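Local coordinates for protein aryl esterase (Mycobacterium smegmatis, PDB 2Q0Q) that hydrolyses aryl esters and also transfers acyl groups to alcohols in water, as an oligomeric esterase of the SGNH (GDSL-like) hydrolase family, at residues G[2-7]-G[82-87]; G[55-60]-G[93-98]; G[61-66]-G[97-102]. One frame throughout, in Å; residues are numbered along the deposited sequence.

Interaction 1 (G[2-7]-G[82-87])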
ATOM      1  N   ALA G   2      30.633  18.479  26.608  1.00 28.37           N
ATOM      2  CA  ALA G   2      29.356  18.563  27.370  1.00 27.76           C
ATOM      3  C   ALA G   2      28.550  17.285  27.229  1.00 27.59           C
ATOM      4  O   ALA G   2      28.691  16.566  26.247  1.00 26.92           O
ATOM      5  CB  ALA G   2      28.528  19.766  26.905  1.00 28.24           C
ATOM      6  N   LYS G   3      27.712  17.005  28.223  1.00 26.92           N
ATOM      7  CA  LYS G   3      26.743  15.919  28.105  1.00 26.98           C
ATOM      8  C   LYS G   3      25.521  16.428  27.344  1.00 26.50           C
ATOM      9  O   LYS G   3      25.025  17.527  27.616  1.00 26.64           O
ATOM     10  CB  LYS G   3      26.372  15.386  29.488  1.00 27.49           C
ATOM     11  CG  LYS G   3      27.498  14.569  30.106  1.00 28.19           C
ATOM     12  CD  LYS G   3      27.009  13.644  31.201  1.00 28.97           C
ATOM     13  CE  LYS G   3      28.146  12.810  31.783  1.00 31.09           C
ATOM     14  NZ  LYS G   3      28.651  11.806  30.812  1.00 32.46           N
ATOM     15  N   ARG G   4      25.052  15.640  26.387  1.00 25.44           N
ATOM     16  CA  ARG G   4      24.053  16.102  25.421  1.00 25.46           C
ATOM     17  C   ARG G   4      22.688  15.500  25.722  1.00 23.87           C
ATOM     18  O   ARG G   4      22.536  14.273  25.777  1.00 22.65           O
ATOM     19  CB  ARG G   4      24.474  15.759  23.985  1.00 25.57           C
ATOM     20  CG  ARG G   4      25.822  16.346  23.601  1.00 28.19           C
ATOM     21  CD  ARG G   4      26.153  16.211  22.127  1.00 27.57           C
ATOM     22  NE  ARG G   4      25.842  17.449  21.417  1.00 31.03           N
ATOM     23  CZ  ARG G   4      25.091  17.570  20.322  1.00 29.95           C
ATOM     24  NH1 ARG G   4      24.573  16.529  19.693  1.00 27.96           N
ATOM     25  NH2 ARG G   4      24.891  18.776  19.822  1.00 32.82           N
ATOM     26  N   ILE G   5      21.711  16.391  25.916  1.00 23.24           N
ATOM     27  CA  ILE G   5      20.343  16.035  26.296  1.00 22.80           C
ATOM     28  C   ILE G   5      19.340  16.420  25.206  1.00 21.91           C
ATOM     29  O   ILE G   5      19.120  17.603  24.955  1.00 22.33           O
ATOM     30  CB  ILE G   5      19.911  16.790  27.588  1.00 23.29           C
ATOM     31  CG1 ILE G   5      21.037  16.794  28.643  1.00 23.63           C
ATOM     32  CG2 ILE G   5      18.613  16.203  28.111  1.00 22.36           C
ATOM     33  CD1 ILE G   5      21.434  15.425  29.130  1.00 25.22           C
ATOM     34  N   LEU G   6      18.732  15.428  24.568  1.00 20.92           N
ATOM     35  CA  LEU G   6      17.693  15.658  23.545  1.00 20.51           C
ATOM     36  C   LEU G   6      16.296  15.666  24.185  1.00 19.22           C
ATOM     37  O   LEU G   6      15.929  14.703  24.833  1.00 19.30           O
ATOM     38  CB  LEU G   6      17.725  14.550  22.483  1.00 20.21           C
ATOM     39  CG  LEU G   6      16.578  14.504  21.461  1.00 20.29           C
ATOM     40  CD1 LEU G   6      16.634  15.747  20.609  1.00 20.88           C
ATOM     41  CD2 LEU G   6      16.704  13.270  20.614  1.00 22.24           C
ATOM     42  N   CYS G   7      15.551  16.744  23.970  1.00 18.89           N
ATOM     43  CA  CYS G   7      14.185  16.915  24.501  1.00 19.49           C
ATOM     44  C   CYS G   7      13.234  16.716  23.330  1.00 19.07           C
ATOM     45  O   CYS G   7      13.071  17.586  22.482  1.00 19.32           O
ATOM     46  CB  CYS G   7      13.992  18.293  25.135  1.00 19.08           C
ATOM     47  SG  CYS G   7      15.032  18.503  26.606  1.00 20.37           S
ATOM     48  N   LEU G  82      23.535  12.315  17.517  1.00 19.58           N
ATOM     49  CA  LEU G  82      24.660  11.614  18.153  1.00 19.58           C
ATOM     50  C   LEU G  82      25.920  12.455  18.041  1.00 19.20           C
ATOM     51  O   LEU G  82      26.145  13.093  17.020  1.00 20.75           O
ATOM     52  CB  LEU G  82      24.931  10.236  17.576  1.00 19.62           C
ATOM     53  CG  LEU G  82      23.856   9.160  17.705  1.00 19.99           C
ATOM     54  CD1 LEU G  82      24.425   7.861  17.220  1.00 20.34           C
ATOM     55  CD2 LEU G  82      23.342   8.989  19.111  1.00 20.09           C
ATOM     56  N   PRO G  83      26.746  12.458  19.099  1.00 19.15           N
ATOM     57  CA  PRO G  83      26.589  11.666  20.333  1.00 19.06           C
ATOM     58  C   PRO G  83      25.565  12.257  21.303  1.00 19.62           C
ATOM     59  O   PRO G  83      25.440  13.483  21.402  1.00 20.82           O
ATOM     60  CB  PRO G  83      27.988  11.708  20.925  1.00 18.93           C
ATOM     61  CG  PRO G  83      28.449  13.085  20.556  1.00 18.67           C
ATOM     62  CD  PRO G  83      27.985  13.255  19.133  1.00 19.09           C
ATOM     63  N   LEU G  84      24.824  11.377  21.975  1.00 19.12           N
ATOM     64  CA  LEU G  84      23.787  11.762  22.929  1.00 19.13           C
ATOM     65  C   LEU G  84      23.986  11.001  24.225  1.00 19.53           C
ATOM     66  O   LEU G  84      24.419   9.842  24.222  1.00 20.23           O
ATOM     67  CB  LEU G  84      22.385  11.461  22.379  1.00 19.36           C
ATOM     68  CG  LEU G  84      21.859  12.360  21.252  1.00 19.47           C
ATOM     69  CD1 LEU G  84      20.477  11.858  20.799  1.00 19.54           C
ATOM     70  CD2 LEU G  84      21.779  13.824  21.670  1.00 19.76           C
ATOM     71  N   ASP G  85      23.673  11.684  25.319  1.00 19.17           N
ATOM     72  CA  ASP G  85      23.765  11.111  26.648  1.00 19.08           C
ATOM     73  C   ASP G  85      22.406  10.747  27.221  1.00 17.96           C
ATOM     74  O   ASP G  85      22.288   9.747  27.934  1.00 18.88           O
ATOM     75  CB  ASP G  85      24.528  12.058  27.574  1.00 19.81           C
ATOM     76  CG  ASP G  85      25.973  12.207  27.148  1.00 21.64           C
ATOM     77  OD1 ASP G  85      26.283  13.146  26.361  1.00 24.81           O
ATOM     78  OD2 ASP G  85      26.776  11.315  27.509  1.00 24.78           O
ATOM     79  N   LEU G  86      21.390  11.542  26.898  1.00 18.23           N
ATOM     80  CA  LEU G  86      20.043  11.337  27.437  1.00 18.28           C
ATOM     81  C   LEU G  86      18.970  11.888  26.473  1.00 18.16           C
ATOM     82  O   LEU G  86      19.164  12.914  25.819  1.00 19.96           O
ATOM     83  CB  LEU G  86      19.926  12.003  28.812  1.00 18.85           C
ATOM     84  CG  LEU G  86      18.587  11.880  29.538  1.00 18.36           C
ATOM     85  CD1 LEU G  86      18.329  10.447  29.980  1.00 18.31           C
ATOM     86  CD2 LEU G  86      18.533  12.841  30.734  1.00 18.40           C
ATOM     87  N   VAL G  87      17.871  11.160  26.351  1.00 17.68           N
ATOM     88  CA  VAL G  87      16.719  11.610  25.586  1.00 17.68           C
ATOM     89  C   VAL G  87      15.524  11.694  26.546  1.00 17.03           C
ATOM     90  O   VAL G  87      15.129  10.697  27.138  1.00 16.59           O
ATOM     91  CB  VAL G  87      16.375  10.648  24.431  1.00 17.49           C
ATOM     92  CG1 VAL G  87      15.220  11.200  23.607  1.00 17.04           C
ATOM     93  CG2 VAL G  87      17.601  10.396  23.562  1.00 18.52           C
TER
HETATM   94  O   HOH W   1      26.424   9.640  29.764  1.00 44.21           O
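The carbonyl oxygen of R4 takes two backbone N-H groups at once: D85 N at 2.9 Å from R4 O and L86 N at 3.2 Å from the same atom. The same two residues, R4 and D85, are joined again through the D85 carboxylate. D85 CG lies beside its own backbone N (chi1 -66°), which turns OD1 to the R4 amide; the R4 N to D85 OD1 bond is 2.8 Å long and nearly straight at 169°, reaching OD1 on its anti side, somewhat out of the carboxylate plane. D85 OD2 faces K3, whose chain bends at its last torsion; K3 NZ to D85 OD2, at 3.8 Å, is a long salt bridge, backed by a water that donates to OD2 and accepts from NZ. Beyond D85 the two chains settle into parallel pairing, with L6 N donating to L86 O at 2.8 Å. This is the start of neighbouring strands 3-9 and 86-90 in the parallel sheet of the alpha/beta SGNH fold. I5 and L86 share one face, where I5 CD1 rests on L86 CB beside V212 of helix 198-215. On the other face L6 CD2 touches both V87 CG1 (3.9 Å) and L84 CD1, against L78 of helix 70-81. R4 CD lies against P83 O, 2.9 Å away, and that oxygen stands at the edge of the guanidinium, while R4 NH2 forms a salt bridge with E47.

Interaction 2 (G[55-60]-G[93-98]). With SO4 (sulfate ion), chain U.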
ATOM      1  N   ALA G  55       1.435  19.523  18.178  1.00 17.49           N
ATOM      2  CA  ALA G  55       0.482  18.489  17.728  1.00 17.41           C
ATOM      3  C   ALA G  55       1.063  17.079  17.560  1.00 16.88           C
ATOM      4  O   ALA G  55       0.346  16.163  17.176  1.00 18.34           O
ATOM      5  CB  ALA G  55      -0.268  18.937  16.474  1.00 18.25           C
ATOM      6  N   ARG G  56       2.344  16.897  17.875  1.00 16.00           N
ATOM      7  CA  ARG G  56       2.968  15.591  17.723  1.00 16.24           C
ATOM      8  C   ARG G  56       2.323  14.549  18.639  1.00 15.43           C
ATOM      9  O   ARG G  56       2.027  14.814  19.822  1.00 16.00           O
ATOM     10  CB  ARG G  56       4.462  15.674  18.063  1.00 14.67           C
ATOM     11  CG  ARG G  56       5.185  14.334  17.999  1.00 16.57           C
ATOM     12  CD  ARG G  56       6.661  14.534  18.147  1.00 16.65           C
ATOM     13  NE  ARG G  56       7.293  14.902  16.889  1.00 16.14           N
ATOM     14  CZ  ARG G  56       8.461  15.521  16.797  1.00 17.66           C
ATOM     15  NH1 ARG G  56       9.100  15.941  17.881  1.00 17.49           N
ATOM     16  NH2 ARG G  56       8.963  15.757  15.593  1.00 18.50           N
ATOM     17  N   THR G  57       2.124  13.371  18.080  1.00 15.88           N
ATOM     18  CA  THR G  57       1.685  12.200  18.837  1.00 16.31           C
ATOM     19  C   THR G  57       2.849  11.226  19.052  1.00 16.08           C
ATOM     20  O   THR G  57       3.939  11.389  18.475  1.00 16.16           O
ATOM     21  CB  THR G  57       0.619  11.423  18.066  1.00 15.70           C
ATOM     22  OG1 THR G  57       1.248  10.795  16.951  1.00 16.40           O
ATOM     23  CG2 THR G  57      -0.482  12.342  17.554  1.00 18.27           C
ATOM     24  N   THR G  58       2.600  10.192  19.852  1.00 16.40           N
ATOM     25  CA  THR G  58       3.632   9.179  20.107  1.00 15.79           C
ATOM     26  C   THR G  58       3.997   8.489  18.796  1.00 15.50           C
ATOM     27  O   THR G  58       5.148   8.571  18.349  1.00 15.85           O
ATOM     28  CB  THR G  58       3.204   8.115  21.156  1.00 15.80           C
ATOM     29  OG1 THR G  58       1.973   7.493  20.747  1.00 16.08           O
ATOM     30  CG2 THR G  58       3.079   8.747  22.537  1.00 16.28           C
ATOM     31  N   ASN G  59       3.014   7.842  18.180  1.00 15.28           N
ATOM     32  CA  ASN G  59       3.245   7.025  16.983  1.00 16.18           C
ATOM     33  C   ASN G  59       2.013   6.837  16.106  1.00 17.39           C
ATOM     34  O   ASN G  59       1.867   5.793  15.435  1.00 18.13           O
ATOM     35  CB  ASN G  59       3.800   5.658  17.394  1.00 15.60           C
ATOM     36  CG  ASN G  59       2.718   4.697  17.889  1.00 15.82           C
ATOM     37  OD1 ASN G  59       1.723   5.112  18.493  1.00 15.43           O
ATOM     38  ND2 ASN G  59       2.934   3.391  17.644  1.00 15.69           N
ATOM     39  N   ILE G  60       1.138   7.834  16.073  1.00 18.60           N
ATOM     40  CA  ILE G  60      -0.058   7.717  15.268  1.00 19.69           C
ATOM     41  C   ILE G  60      -0.141   8.892  14.304  1.00 20.51           C
ATOM     42  O   ILE G  60       0.028  10.047  14.694  1.00 21.10           O
ATOM     43  CB  ILE G  60      -1.344   7.525  16.154  1.00 20.31           C
ATOM     44  CG1 ILE G  60      -2.601   7.451  15.286  1.00 20.59           C
ATOM     45  CG2 ILE G  60      -1.486   8.620  17.192  1.00 19.68           C
ATOM     46  CD1 ILE G  60      -3.754   6.768  15.963  1.00 21.02           C
ATOM     47  N   THR G  93      -0.097  13.672  25.261  1.00 16.82           N
ATOM     48  CA  THR G  93      -1.243  14.583  25.316  1.00 16.95           C
ATOM     49  C   THR G  93      -2.070  14.533  24.027  1.00 17.02           C
ATOM     50  O   THR G  93      -3.290  14.392  24.047  1.00 16.12           O
ATOM     51  CB  THR G  93      -0.784  16.033  25.558  1.00 16.63           C
ATOM     52  OG1 THR G  93      -0.027  16.106  26.771  1.00 19.33           O
ATOM     53  CG2 THR G  93      -1.972  16.970  25.639  1.00 18.35           C
ATOM     54  N   ASN G  94      -1.392  14.612  22.891  1.00 16.58           N
ATOM     55  CA  ASN G  94      -2.116  14.680  21.623  1.00 16.73           C
ATOM     56  C   ASN G  94      -2.810  13.384  21.240  1.00 15.84           C
ATOM     57  O   ASN G  94      -3.868  13.403  20.608  1.00 16.94           O
ATOM     58  CB  ASN G  94      -1.224  15.261  20.528  1.00 16.93           C
ATOM     59  CG  ASN G  94      -0.864  16.717  20.826  1.00 18.92           C
ATOM     60  OD1 ASN G  94      -1.702  17.467  21.346  1.00 21.32           O
ATOM     61  ND2 ASN G  94       0.383  17.090  20.599  1.00 20.05           N
ATOM     62  N   ASP G  95      -2.246  12.266  21.656  1.00 15.23           N
ATOM     63  CA  ASP G  95      -2.894  10.969  21.492  1.00 15.65           C
ATOM     64  C   ASP G  95      -4.277  10.909  22.144  1.00 15.72           C
ATOM     65  O   ASP G  95      -5.084  10.065  21.769  1.00 14.26           O
ATOM     66  CB  ASP G  95      -2.054   9.860  22.112  1.00 15.84           C
ATOM     67  CG  ASP G  95      -0.685   9.698  21.468  1.00 17.54           C
ATOM     68  OD1 ASP G  95       0.100  10.675  21.413  1.00 16.92           O
ATOM     69  OD2 ASP G  95      -0.386   8.566  21.071  1.00 17.73           O
ATOM     70  N   THR G  96      -4.529  11.771  23.145  1.00 15.85           N
ATOM     71  CA  THR G  96      -5.825  11.776  23.837  1.00 16.21           C
ATOM     72  C   THR G  96      -6.884  12.592  23.119  1.00 16.83           C
ATOM     73  O   THR G  96      -8.001  12.688  23.625  1.00 15.72           O
ATOM     74  CB  THR G  96      -5.767  12.292  25.299  1.00 16.77           C
ATOM     75  OG1 THR G  96      -5.626  13.723  25.302  1.00 16.54           O
ATOM     76  CG2 THR G  96      -4.648  11.601  26.100  1.00 15.41           C
ATOM     77  N   LYS G  97      -6.564  13.185  21.962  1.00 16.68           N
ATOM     78  CA  LYS G  97      -7.591  13.828  21.160  1.00 17.38           C
ATOM     79  C   LYS G  97      -8.646  12.800  20.760  1.00 17.04           C
ATOM     80  O   LYS G  97      -8.326  11.644  20.484  1.00 16.92           O
ATOM     81  CB  LYS G  97      -6.998  14.520  19.946  1.00 17.68           C
ATOM     82  CG  LYS G  97      -6.145  15.749  20.302  1.00 18.22           C
ATOM     83  CD  LYS G  97      -5.408  16.265  19.087  1.00 18.48           C
ATOM     84  CE  LYS G  97      -4.641  17.498  19.439  1.00 17.69           C
ATOM     85  NZ  LYS G  97      -3.778  18.009  18.335  1.00 20.14           N
ATOM     86  N   ALA G  98      -9.902  13.245  20.733  1.00 17.24           N
ATOM     87  CA  ALA G  98     -11.064  12.340  20.571  1.00 17.34           C
ATOM     88  C   ALA G  98     -11.008  11.520  19.299  1.00 18.02           C
ATOM     89  O   ALA G  98     -11.411  10.350  19.295  1.00 18.15           O
ATOM     90  CB  ALA G  98     -12.391  13.130  20.630  1.00 17.99           C
TER
HETATM   91  S   SO4 U1830      -1.077  20.538  20.554  1.00 24.38           S
HETATM   92  O1  SO4 U1830      -1.983  20.076  21.670  1.00 22.17           O
HETATM   93  O2  SO4 U1830       0.270  19.951  20.749  1.00 22.58           O
HETATM   94  O3  SO4 U1830      -1.785  20.243  19.293  1.00 22.41           O
HETATM   95  O4  SO4 U1830      -0.915  21.991  20.678  1.00 21.89           O
HETATM   96  O   HOH W   2      -2.440  15.905  16.990  1.00 17.28           O
HETATM   97  O   HOH W   3       1.664  14.397  22.436  1.00 17.86           O
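N94 and A55 meet around a sulfate ion, probably from the crystallisation liquor, and the amide nitrogen of N94 serves both ion and protein. N94 ND2 donates to R56 O at 2.9 Å, from above that carbonyl plane although R56 O lies almost in the plane of the amide, and it also donates to O2 of the sulfate. A55 N reaches the same sulfate oxygen at 2.9 Å, and the extended chain of K97 brings NZ to sulfate O3 at 3.1 Å. One water links A55 O to K97 NZ; another joins R56 O to N94 N. Farther from the ion, D95 holds T58 with both carboxylate oxygens. D95 OD1 takes T58 N at 3.0 Å through its syn lone pair, and D95 OD2 takes T58 OG1 at 2.6 Å; this hydroxyl, between backbone N and carbonyl carbon (chi1 56°), faces D95. R102 adds a salt bridge to D95 OD2, so this buried carboxylate is probably charged. The sulfate is also bound by S11 OG and H195 NE2, members of a probable Ser-His-Asp triad. The convergence of A55 N and the N94 amide on one oxygen beside that serine is consistent with the oxyanion hole of an SGNH hydrolase.

Interaction 3 (G[61-66]-G[97-102]). With SO4 (sulfate ion), chain U.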
ATOM      1  N   ASP G  61      -0.380   8.578  13.036  1.00 20.77           N
ATOM      2  CA  ASP G  61      -0.585   9.590  12.015  1.00 22.00           C
ATOM      3  C   ASP G  61      -1.800  10.459  12.328  1.00 21.67           C
ATOM      4  O   ASP G  61      -2.888   9.944  12.615  1.00 22.06           O
ATOM      5  CB  ASP G  61      -0.800   8.922  10.652  1.00 22.13           C
ATOM      6  CG  ASP G  61       0.462   8.222  10.131  1.00 22.44           C
ATOM      7  OD1 ASP G  61       1.580   8.538  10.604  1.00 24.59           O
ATOM      8  OD2 ASP G  61       0.332   7.349   9.257  1.00 25.74           O
ATOM      9  N   ASP G  62      -1.622  11.767  12.270  1.00 22.20           N
ATOM     10  CA  ASP G  62      -2.749  12.687  12.417  1.00 22.75           C
ATOM     11  C   ASP G  62      -3.346  12.891  11.021  1.00 23.27           C
ATOM     12  O   ASP G  62      -2.606  13.225  10.069  1.00 22.63           O
ATOM     13  CB  ASP G  62      -2.305  14.009  13.058  1.00 22.44           C
ATOM     14  CG  ASP G  62      -3.481  14.925  13.406  1.00 22.27           C
ATOM     15  OD1 ASP G  62      -4.271  15.217  12.491  1.00 23.36           O
ATOM     16  OD2 ASP G  62      -3.623  15.375  14.576  1.00 21.38           O
ATOM     17  N   PRO G  63      -4.669  12.651  10.865  1.00 24.29           N
ATOM     18  CA  PRO G  63      -5.261  12.700   9.514  1.00 24.42           C
ATOM     19  C   PRO G  63      -5.292  14.100   8.895  1.00 24.93           C
ATOM     20  O   PRO G  63      -5.496  14.233   7.691  1.00 24.98           O
ATOM     21  CB  PRO G  63      -6.694  12.192   9.731  1.00 24.72           C
ATOM     22  CG  PRO G  63      -6.985  12.411  11.149  1.00 25.53           C
ATOM     23  CD  PRO G  63      -5.671  12.304  11.890  1.00 24.40           C
ATOM     24  N   THR G  64      -5.076  15.122   9.710  1.00 24.63           N
ATOM     25  CA  THR G  64      -5.103  16.491   9.236  1.00 24.98           C
ATOM     26  C   THR G  64      -3.710  17.000   8.869  1.00 24.72           C
ATOM     27  O   THR G  64      -3.583  18.067   8.289  1.00 25.01           O
ATOM     28  CB  THR G  64      -5.676  17.441  10.288  1.00 25.51           C
ATOM     29  OG1 THR G  64      -4.810  17.489  11.428  1.00 24.89           O
ATOM     30  CG2 THR G  64      -7.076  16.986  10.751  1.00 26.25           C
ATOM     31  N   ASP G  65      -2.673  16.251   9.220  1.00 24.16           N
ATOM     32  CA  ASP G  65      -1.309  16.771   9.129  1.00 23.26           C
ATOM     33  C   ASP G  65      -0.332  15.601   9.121  1.00 23.04           C
ATOM     34  O   ASP G  65      -0.233  14.870  10.103  1.00 22.19           O
ATOM     35  CB  ASP G  65      -1.037  17.684  10.323  1.00 23.73           C
ATOM     36  CG  ASP G  65       0.248  18.460  10.192  1.00 23.99           C
ATOM     37  OD1 ASP G  65       1.181  17.994   9.506  1.00 21.56           O
ATOM     38  OD2 ASP G  65       0.331  19.534  10.814  1.00 22.81           O
ATOM     39  N   PRO G  66       0.422  15.435   8.026  1.00 21.45           N
ATOM     40  CA  PRO G  66       1.363  14.312   7.915  1.00 21.03           C
ATOM     41  C   PRO G  66       2.650  14.459   8.727  1.00 20.41           C
ATOM     42  O   PRO G  66       3.490  13.564   8.692  1.00 20.75           O
ATOM     43  CB  PRO G  66       1.706  14.320   6.416  1.00 21.74           C
ATOM     44  CG  PRO G  66       1.609  15.783   6.064  1.00 21.95           C
ATOM     45  CD  PRO G  66       0.434  16.273   6.808  1.00 22.80           C
ATOM     46  N   LYS G  97      -6.564  13.185  21.962  1.00 16.68           N
ATOM     47  CA  LYS G  97      -7.591  13.828  21.160  1.00 17.38           C
ATOM     48  C   LYS G  97      -8.646  12.800  20.760  1.00 17.04           C
ATOM     49  O   LYS G  97      -8.326  11.644  20.484  1.00 16.92           O
ATOM     50  CB  LYS G  97      -6.998  14.520  19.946  1.00 17.68           C
ATOM     51  CG  LYS G  97      -6.145  15.749  20.302  1.00 18.22           C
ATOM     52  CD  LYS G  97      -5.408  16.265  19.087  1.00 18.48           C
ATOM     53  CE  LYS G  97      -4.641  17.498  19.439  1.00 17.69           C
ATOM     54  NZ  LYS G  97      -3.778  18.009  18.335  1.00 20.14           N
ATOM     55  N   ALA G  98      -9.902  13.245  20.733  1.00 17.24           N
ATOM     56  CA  ALA G  98     -11.064  12.340  20.571  1.00 17.34           C
ATOM     57  C   ALA G  98     -11.008  11.520  19.299  1.00 18.02           C
ATOM     58  O   ALA G  98     -11.411  10.350  19.295  1.00 18.15           O
ATOM     59  CB  ALA G  98     -12.391  13.130  20.630  1.00 17.99           C
ATOM     60  N   TYR G  99     -10.520  12.140  18.224  1.00 17.96           N
ATOM     61  CA  TYR G  99     -10.507  11.484  16.920  1.00 18.77           C
ATOM     62  C   TYR G  99      -9.510  10.337  16.799  1.00 18.57           C
ATOM     63  O   TYR G  99      -9.635   9.516  15.886  1.00 20.31           O
ATOM     64  CB  TYR G  99     -10.331  12.490  15.779  1.00 19.14           C
ATOM     65  CG  TYR G  99      -9.105  13.386  15.799  1.00 20.75           C
ATOM     66  CD1 TYR G  99      -7.923  13.007  15.183  1.00 20.45           C
ATOM     67  CD2 TYR G  99      -9.150  14.649  16.393  1.00 20.02           C
ATOM     68  CE1 TYR G  99      -6.800  13.866  15.162  1.00 20.41           C
ATOM     69  CE2 TYR G  99      -8.045  15.500  16.379  1.00 20.01           C
ATOM     70  CZ  TYR G  99      -6.873  15.103  15.770  1.00 20.76           C
ATOM     71  OH  TYR G  99      -5.798  15.965  15.770  1.00 21.18           O
ATOM     72  N   PHE G 100      -8.536  10.267  17.695  1.00 17.64           N
ATOM     73  CA  PHE G 100      -7.620   9.123  17.688  1.00 17.57           C
ATOM     74  C   PHE G 100      -8.229   7.869  18.323  1.00 17.66           C
ATOM     75  O   PHE G 100      -7.716   6.772  18.094  1.00 19.05           O
ATOM     76  CB  PHE G 100      -6.295   9.452  18.373  1.00 16.96           C
ATOM     77  CG  PHE G 100      -5.434  10.425  17.598  1.00 16.36           C
ATOM     78  CD1 PHE G 100      -4.999  11.591  18.191  1.00 15.16           C
ATOM     79  CD2 PHE G 100      -5.044  10.154  16.288  1.00 17.48           C
ATOM     80  CE1 PHE G 100      -4.200  12.488  17.521  1.00 17.92           C
ATOM     81  CE2 PHE G 100      -4.263  11.053  15.610  1.00 17.07           C
ATOM     82  CZ  PHE G 100      -3.855  12.243  16.236  1.00 16.85           C
ATOM     83  N   ARG G 101      -9.308   8.034  19.098  1.00 18.30           N
ATOM     84  CA  ARG G 101      -9.966   6.910  19.758  1.00 18.36           C
ATOM     85  C   ARG G 101      -8.980   5.994  20.490  1.00 17.86           C
ATOM     86  O   ARG G 101      -9.077   4.763  20.426  1.00 18.85           O
ATOM     87  CB  ARG G 101     -10.830   6.135  18.761  1.00 18.81           C
ATOM     88  CG  ARG G 101     -12.017   6.960  18.248  1.00 19.45           C
ATOM     89  CD  ARG G 101     -12.428   6.531  16.884  1.00 21.82           C
ATOM     90  NE  ARG G 101     -13.735   7.056  16.470  1.00 24.76           N
ATOM     91  CZ  ARG G 101     -13.939   8.153  15.726  1.00 27.85           C
ATOM     92  NH1 ARG G 101     -12.920   8.924  15.302  1.00 28.28           N
ATOM     93  NH2 ARG G 101     -15.191   8.483  15.400  1.00 26.69           N
ATOM     94  N   ARG G 102      -8.023   6.604  21.178  1.00 17.24           N
ATOM     95  CA  ARG G 102      -7.018   5.846  21.931  1.00 17.21           C
ATOM     96  C   ARG G 102      -7.293   5.779  23.428  1.00 17.68           C
ATOM     97  O   ARG G 102      -7.781   6.733  24.026  1.00 17.67           O
ATOM     98  CB  ARG G 102      -5.618   6.420  21.720  1.00 18.06           C
ATOM     99  CG  ARG G 102      -4.962   5.959  20.436  1.00 17.46           C
ATOM    100  CD  ARG G 102      -3.475   6.299  20.385  1.00 17.11           C
ATOM    101  NE  ARG G 102      -2.812   5.451  19.386  1.00 18.95           N
ATOM    102  CZ  ARG G 102      -1.496   5.338  19.209  1.00 17.19           C
ATOM    103  NH1 ARG G 102      -0.633   6.045  19.924  1.00 17.41           N
ATOM    104  NH2 ARG G 102      -1.049   4.501  18.280  1.00 18.67           N
TER
HETATM  105  S   SO4 U1830      -1.077  20.538  20.554  1.00 24.38           S
HETATM  106  O1  SO4 U1830      -1.983  20.076  21.670  1.00 22.17           O
HETATM  107  O2  SO4 U1830       0.270  19.951  20.749  1.00 22.58           O
HETATM  108  O3  SO4 U1830      -1.785  20.243  19.293  1.00 22.41           O
HETATM  109  O4  SO4 U1830      -0.915  21.991  20.678  1.00 21.89           O
HETATM  110  O   HOH W   2      -2.440  15.905  16.990  1.00 17.28           O
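Y99 OH donates to D62 OD2 at 2.6 Å, meeting it on the syn side, somewhat out of the carboxylate plane, while D62 OD2 lies in the plane of the Y99 ring. The two side chains cross at about a right angle, with carboxylate and ring planes 70° apart. Y99 carries its ring between its own backbone N and carbonyl carbon (chi1 57°), and from there the phenol extends toward the 61-66 loop. D62 has its CG anti to the backbone N (chi1 -172°), which brings OD2 to the hydroxyl. Its second oxygen serves its own loop. D62 OD1 accepts T64 N at 2.9 Å, closing an Asx turn, and T64 OG1 at 2.6 Å from above the carboxylate plane, so the group is fixed from both ends. A type I turn over D62-D65 carries P63 CD to 3.8 Å from Y99 CE1, and the same CD approaches F100 CE2. The F100 ring has Y99 CE1 over one face, offset toward the rim, while D61 O stands in plane at its edge, 3.5 Å from F100 CE2. The water shared by A55 O and K97 NZ also donates to D62 OD2. With four donors on its two oxygens and a lysine linked through water, D62 is probably ionised, and its negative charge could help orient the K97 ammonium beside the anion site.

How the interactions relate
Interaction 1 lies across the chain's centre from the other two, whose centres are only 7 Å apart. It joins two strands of the sheet through backbone bonds and aliphatic packing, with charged groups at its more exposed end. Interactions 2 and 3 tie the loop after strand 46-52 to the loop after strand 86-90, largely through side chains meeting each other or backbone groups. Interaction 2 is buried and polar around the anion; interaction 3 lies farther out, where aromatic rings and a proline join in and a third subunit packs nearby. K97 belongs to both, and the salt bridge from R102 to D95 couples them further. Strand 86-90 leads from interaction 1 toward this site.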